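Local coordinates for protein CbbY (PDB 4UAS), which hydrolyses xylulose-1,5-bisphosphate, a potent inhibitor of Rubisco, to xylulose 5-phosphate and phosphate, using magnesium as cofactor, at residues K185-P195 / G206-L217. Residues are numbered along the deposited sequence; the frame is centred on the assembly and turned at random.
Sequences KGAGLRCIVSP and GADRLLDSFAEL
Ile-192 fills the apolar centre where strand 190-193 meets the short, weakly bonded strand 209-210 at one edge of the parallel sheet of the HAD-type Rossmann-like core. In the conformer described, its CG2 lies 3.8 Å from Leu-211 CD1 and also touches Leu-217 CD2 and Phe-214 CE1, while CD1, on the other branch, packs side by side with Arg-209 CB and CG. Phe-214, which reaches on to the DxDx(T/V) loop of the active site, offers a ring face to Ser-194: Ser-194 CB sits over the centre of the Phe-214 ring, a CH-pi contact 3.6 Å from the centroid. On the face of the sheet opposite Ile-192, Val-193 divides its methyls, CG1 to Leu-210 CD1 and CG2 to Ala-207 CB.

The backbone shows how a short parallel edge strand is held: Val-193 bonds to the residues flanking its partner Leu-210, its N giving to Arg-209 O and its O receiving Leu-211 N at 2.9 Å. Ser-194 OG, anti to the backbone N (chi1 -176°), donates to Leu-211 O from above the carbonyl plane (2.8 Å). Further out, Arg-209 NH1 gives to Leu-217 O, in the guanidinium plane, and to Gly-222 O; NH2 gives to Glu-216 O, tilted from that plane.

The polar edge belongs to Asp-208, whose backbone N donates to Cys-191 O. Its OD2 is gripped by two donors tilted out of the carboxylate plane to opposite sides: Lys-185 NZ forms a salt bridge on the syn side at 2.7 Å, and Cys-191 N donates on the anti side at 2.9 Å.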
ATOM      1  N   LYS A 185       3.949  -5.984 -12.574  1.00  7.70           N
ATOM      2  CA  LYS A 185       4.496  -6.601 -13.783  1.00  8.26           C
ATOM      3  C   LYS A 185       3.522  -7.556 -14.441  1.00  9.11           C
ATOM      4  O   LYS A 185       3.412  -7.624 -15.676  1.00 10.18           O
ATOM      5  CB  LYS A 185       5.828  -7.276 -13.474  1.00  9.63           C
ATOM      6  CG  LYS A 185       6.943  -6.314 -13.205  1.00 11.85           C
ATOM      7  CD  LYS A 185       7.432  -5.809 -14.625  1.00 16.15           C
ATOM      8  CE  LYS A 185       8.206  -4.553 -14.512  1.00 18.17           C
ATOM      9  NZ  LYS A 185       8.785  -4.249 -15.876  1.00 19.78           N
ATOM     10  N   GLY A 186       2.763  -8.303 -13.638  1.00  8.85           N
ATOM     11  CA  GLY A 186       1.715  -9.206 -14.160  1.00  8.89           C
ATOM     12  C   GLY A 186       0.604  -8.488 -14.874  1.00 10.44           C
ATOM     13  O   GLY A 186      -0.071  -9.068 -15.702  1.00 13.13           O
ATOM     14  N   ALA A 187       0.384  -7.210 -14.539  1.00  9.37           N
ATOM     15  CA  ALA A 187      -0.593  -6.364 -15.201  1.00  9.20           C
ATOM     16  C   ALA A 187      -0.009  -5.643 -16.413  1.00  9.78           C
ATOM     17  O   ALA A 187      -0.666  -4.839 -17.023  1.00 11.44           O
ATOM     18  CB  ALA A 187      -1.190  -5.388 -14.194  1.00  9.27           C
ATOM     19  N   GLY A 188       1.235  -5.960 -16.773  1.00 10.00           N
ATOM     20  CA  GLY A 188       1.879  -5.386 -17.946  1.00 10.68           C
ATOM     21  C   GLY A 188       2.498  -4.028 -17.725  1.00 11.10           C
ATOM     22  O   GLY A 188       2.809  -3.322 -18.693  1.00 12.28           O
ATOM     23  N   LEU A 189       2.685  -3.627 -16.465  1.00  9.99           N
ATOM     24  CA  LEU A 189       3.160  -2.281 -16.149  1.00  9.45           C
ATOM     25  C   LEU A 189       4.653  -2.264 -15.897  1.00 11.22           C
ATOM     26  O   LEU A 189       5.204  -3.095 -15.184  1.00 12.55           O
ATOM     27  CB  LEU A 189       2.457  -1.808 -14.842  1.00  8.80           C
ATOM     28  CG  LEU A 189       0.970  -1.525 -15.009  1.00  9.21           C
ATOM     29  CD1 LEU A 189       0.309  -1.471 -13.680  1.00 10.00           C
ATOM     30  CD2 LEU A 189       0.763  -0.238 -15.756  1.00 11.17           C
ATOM     31  N   ARG A 190       5.270  -1.237 -16.424  1.00 10.24           N
ATOM     32  CA  ARG A 190       6.555  -0.818 -15.902  1.00  9.89           C
ATOM     33  C   ARG A 190       6.407  -0.391 -14.455  1.00  8.99           C
ATOM     34  O   ARG A 190       5.377   0.147 -14.044  1.00  9.67           O
ATOM     35  CB  ARG A 190       7.138   0.265 -16.743  1.00 13.28           C
ATOM     36  CG  ARG A 190       7.612  -0.317 -18.165  1.00 17.66           C
ATOM     37  CD  ARG A 190       8.392   0.606 -19.050  1.00 21.55           C
ATOM     38  NE  ARG A 190       7.628   1.859 -19.132  1.00 23.66           N
ATOM     39  CZ  ARG A 190       7.937   3.030 -18.569  1.00 23.92           C
ATOM     40  NH1 ARG A 190       8.971   3.082 -17.729  1.00 25.01           N
ATOM     41  NH2 ARG A 190       7.140   4.102 -18.755  1.00 32.51           N
ATOM     42  N   CYS A 191       7.446  -0.639 -13.667  1.00  8.74           N
ATOM     43  CA  CYS A 191       7.319  -0.459 -12.221  1.00  8.45           C
ATOM     44  C   CYS A 191       8.653   0.096 -11.656  1.00  8.84           C
ATOM     45  O   CYS A 191       9.715  -0.441 -11.912  1.00 10.65           O
ATOM     46  CB  CYS A 191       6.985  -1.792 -11.569  1.00  8.96           C
ATOM     47  SG  CYS A 191       6.716  -1.692  -9.777  1.00  9.38           S
ATOM     48  N   ILE A 192       8.499   1.223 -10.971  0.50  7.97           N
ATOM     49  CA  ILE A 192       9.586   1.891 -10.222  0.50  8.95           C
ATOM     50  C   ILE A 192       9.458   1.493  -8.765  0.50  8.31           C
ATOM     51  O   ILE A 192       8.417   1.730  -8.173  0.50  8.77           O
ATOM     52  CB  ILE A 192       9.373   3.392 -10.250  0.50 11.40           C
ATOM     53  CG1 ILE A 192       9.110   3.891 -11.674  0.50 10.63           C
ATOM     54  CG2 ILE A 192      10.581   4.063  -9.617  0.50 11.53           C
ATOM     55  CD1 ILE A 192      10.188   3.503 -12.639  0.50 14.22           C
ATOM     56  N   VAL A 193      10.527   0.905  -8.209  1.00  7.50           N
ATOM     57  CA  VAL A 193      10.546   0.468  -6.848  1.00  6.90           C
ATOM     58  C   VAL A 193      11.444   1.375  -6.006  1.00  7.19           C
ATOM     59  O   VAL A 193      12.595   1.606  -6.383  1.00  8.05           O
ATOM     60  CB  VAL A 193      10.959  -1.009  -6.716  1.00  7.62           C
ATOM     61  CG1 VAL A 193      11.091  -1.410  -5.259  1.00  9.84           C
ATOM     62  CG2 VAL A 193      10.005  -1.922  -7.441  1.00  9.29           C
ATOM     63  N   SER A 194      10.978   1.750  -4.823  1.00  7.33           N
ATOM     64  CA  SER A 194      11.850   2.313  -3.770  1.00  7.33           C
ATOM     65  C   SER A 194      11.499   1.618  -2.482  1.00  7.34           C
ATOM     66  O   SER A 194      10.395   1.789  -1.964  1.00  7.55           O
ATOM     67  CB  SER A 194      11.707   3.794  -3.598  1.00  7.61           C
ATOM     68  OG  SER A 194      12.667   4.260  -2.623  1.00  8.94           O
ATOM     69  N   PRO A 195      12.391   0.748  -1.951  1.00  7.83           N
ATOM     70  CA  PRO A 195      12.043  -0.003  -0.731  1.00  8.21           C
ATOM     71  C   PRO A 195      12.066   0.824   0.508  1.00  8.35           C
ATOM     72  O   PRO A 195      12.489   1.973   0.512  1.00  9.80           O
ATOM     73  CB  PRO A 195      13.048  -1.128  -0.704  1.00 10.97           C
ATOM     74  CG  PRO A 195      14.168  -0.596  -1.386  1.00 13.16           C
ATOM     75  CD  PRO A 195      13.749   0.421  -2.449  1.00  9.15           C
ATOM     76  N   GLY A 206      13.814  -7.267 -12.300  1.00 20.18           N
ATOM     77  CA  GLY A 206      12.870  -6.745 -13.286  1.00 20.87           C
ATOM     78  C   GLY A 206      12.233  -5.410 -12.958  1.00 18.00           C
ATOM     79  O   GLY A 206      11.493  -4.928 -13.805  1.00 19.43           O
ATOM     80  N   ALA A 207      12.524  -4.796 -11.809  1.00 12.84           N
ATOM     81  CA  ALA A 207      12.087  -3.453 -11.639  1.00 11.96           C
ATOM     82  C   ALA A 207      12.693  -2.611 -12.730  1.00 11.59           C
ATOM     83  O   ALA A 207      13.862  -2.757 -13.102  1.00 14.15           O
ATOM     84  CB  ALA A 207      12.521  -2.930 -10.253  1.00 11.21           C
ATOM     85  N   ASP A 208      11.925  -1.693 -13.264  1.00 11.22           N
ATOM     86  CA  ASP A 208      12.441  -0.810 -14.354  1.00 12.46           C
ATOM     87  C   ASP A 208      13.456   0.213 -13.798  1.00 11.13           C
ATOM     88  O   ASP A 208      14.402   0.546 -14.476  1.00 12.81           O
ATOM     89  CB  ASP A 208      11.295  -0.166 -15.040  1.00 13.32           C
ATOM     90  CG  ASP A 208      10.546  -1.218 -15.825  1.00 14.75           C
ATOM     91  OD1 ASP A 208      10.905  -1.542 -16.971  1.00 22.40           O
ATOM     92  OD2 ASP A 208       9.575  -1.770 -15.223  1.00 14.71           O
ATOM     93  N   ARG A 209      13.200   0.720 -12.583  1.00 10.32           N
ATOM     94  CA  ARG A 209      14.200   1.468 -11.816  1.00  9.94           C
ATOM     95  C   ARG A 209      14.048   0.997 -10.368  1.00  9.05           C
ATOM     96  O   ARG A 209      12.979   0.694  -9.901  1.00 10.06           O
ATOM     97  CB  ARG A 209      14.026   2.980 -11.897  1.00 12.31           C
ATOM     98  CG  ARG A 209      14.114   3.557 -13.296  1.00 12.86           C
ATOM     99  CD  ARG A 209      13.919   5.058 -13.351  1.00 13.47           C
ATOM    100  NE  ARG A 209      14.964   5.804 -12.676  1.00 14.27           N
ATOM    101  CZ  ARG A 209      14.852   7.088 -12.401  1.00 15.02           C
ATOM    102  NH1 ARG A 209      13.762   7.775 -12.734  1.00 17.16           N
ATOM    103  NH2 ARG A 209      15.805   7.704 -11.702  1.00 17.10           N
ATOM    104  N   LEU A 210      15.196   1.033  -9.656  1.00  9.76           N
ATOM    105  CA  LEU A 210      15.262   0.701  -8.236  1.00  9.20           C
ATOM    106  C   LEU A 210      15.945   1.887  -7.581  1.00  9.50           C
ATOM    107  O   LEU A 210      17.134   2.132  -7.850  1.00 10.57           O
ATOM    108  CB  LEU A 210      15.976  -0.596  -7.981  1.00  9.90           C
ATOM    109  CG  LEU A 210      16.145  -0.997  -6.549  1.00 11.56           C
ATOM    110  CD1 LEU A 210      14.791  -1.239  -5.891  1.00 11.52           C
ATOM    111  CD2 LEU A 210      16.986  -2.260  -6.449  1.00 14.68           C
ATOM    112  N   LEU A 211      15.234   2.624  -6.743  1.00  8.33           N
ATOM    113  CA  LEU A 211      15.679   3.908  -6.223  1.00  9.09           C
ATOM    114  C   LEU A 211      15.755   3.887  -4.719  1.00  8.23           C
ATOM    115  O   LEU A 211      14.867   3.327  -4.043  1.00  8.91           O
ATOM    116  CB  LEU A 211      14.647   4.984  -6.596  1.00 10.05           C
ATOM    117  CG  LEU A 211      14.362   5.158  -8.105  1.00 12.62           C
ATOM    118  CD1 LEU A 211      13.334   6.252  -8.272  1.00 14.35           C
ATOM    119  CD2 LEU A 211      15.593   5.442  -8.901  1.00 15.08           C
ATOM    120  N   ASP A 212      16.737   4.582  -4.163  1.00  8.54           N
ATOM    121  CA  ASP A 212      16.755   4.788  -2.747  1.00  8.39           C
ATOM    122  C   ASP A 212      15.677   5.703  -2.231  1.00  8.86           C
ATOM    123  O   ASP A 212      15.266   5.625  -1.066  1.00 10.38           O
ATOM    124  CB  ASP A 212      18.135   5.329  -2.301  1.00 10.43           C
ATOM    125  CG  ASP A 212      19.278   4.327  -2.381  1.00 10.32           C
ATOM    126  OD1 ASP A 212      19.020   3.126  -2.466  1.00 12.55           O
ATOM    127  OD2 ASP A 212      20.450   4.788  -2.345  1.00 12.49           O
ATOM    128  N   SER A 213      15.183   6.602  -3.088  1.00  8.93           N
ATOM    129  CA  SER A 213      14.143   7.535  -2.750  1.00  9.02           C
ATOM    130  C   SER A 213      13.357   7.893  -3.996  1.00  8.68           C
ATOM    131  O   SER A 213      13.956   8.061  -5.044  1.00  9.92           O
ATOM    132  CB  SER A 213      14.754   8.842  -2.227  1.00 10.19           C
ATOM    133  OG  SER A 213      13.751   9.826  -1.975  1.00 11.29           O
ATOM    134  N   PHE A 214      12.030   8.051  -3.872  1.00  9.49           N
ATOM    135  CA  PHE A 214      11.247   8.591  -4.983  1.00  9.70           C
ATOM    136  C   PHE A 214      11.645  10.041  -5.362  1.00 10.94           C
ATOM    137  O   PHE A 214      11.315  10.491  -6.451  1.00 12.40           O
ATOM    138  CB  PHE A 214       9.758   8.449  -4.798  1.00  9.60           C
ATOM    139  CG  PHE A 214       9.303   6.994  -4.752  1.00  9.32           C
ATOM    140  CD1 PHE A 214       9.405   6.187  -5.861  1.00  9.68           C
ATOM    141  CD2 PHE A 214       8.714   6.473  -3.614  1.00  9.10           C
ATOM    142  CE1 PHE A 214       8.919   4.920  -5.843  1.00  9.77           C
ATOM    143  CE2 PHE A 214       8.231   5.188  -3.598  1.00  8.85           C
ATOM    144  CZ  PHE A 214       8.371   4.362  -4.704  1.00  8.92           C
ATOM    145  N   ALA A 215      12.363  10.746  -4.495  1.00 11.79           N
ATOM    146  CA  ALA A 215      12.874  12.099  -4.812  1.00 13.27           C
ATOM    147  C   ALA A 215      13.920  11.968  -5.881  1.00 14.57           C
ATOM    148  O   ALA A 215      14.241  13.018  -6.444  1.00 19.35           O
ATOM    149  CB  ALA A 215      13.410  12.772  -3.580  1.00 15.77           C
ATOM    150  N   GLU A 216      14.446  10.776  -6.193  1.00 12.08           N
ATOM    151  CA  GLU A 216      15.443  10.569  -7.243  1.00 12.64           C
ATOM    152  C   GLU A 216      14.799  10.341  -8.584  1.00 13.38           C
ATOM    153  O   GLU A 216      15.487  10.093  -9.570  1.00 15.99           O
ATOM    154  CB  GLU A 216      16.359   9.442  -6.891  1.00 12.01           C
ATOM    155  CG  GLU A 216      17.138   9.679  -5.625  1.00 12.17           C
ATOM    156  CD  GLU A 216      17.845   8.449  -5.028  1.00 15.55           C
ATOM    157  OE1 GLU A 216      17.509   7.315  -5.284  1.00 17.86           O
ATOM    158  OE2 GLU A 216      18.618   8.622  -4.102  1.00 21.56           O
ATOM    159  N   LEU A 217      13.467  10.353  -8.663  1.00 12.94           N
ATOM    160  CA  LEU A 217      12.806  10.103  -9.954  1.00 14.63           C
ATOM    161  C   LEU A 217      13.230  11.094 -11.016  1.00 14.98           C
ATOM    162  O   LEU A 217      13.365  10.698 -12.169  1.00 18.55           O
ATOM    163  CB  LEU A 217      11.322  10.174  -9.784  1.00 15.86           C
ATOM    164  CG  LEU A 217      10.739   8.848  -9.424  1.00 21.42           C
ATOM    165  CD1 LEU A 217       9.276   8.999  -9.049  1.00 25.05           C
ATOM    166  CD2 LEU A 217      10.839   7.884 -10.621  1.00 24.71           C
TER
HETATM  167  O   HOH W   1      10.978  -6.037 -16.243  1.00 31.13           O
HETATM  168  O   HOH W   2      14.927   3.025  -0.098  1.00 17.24           O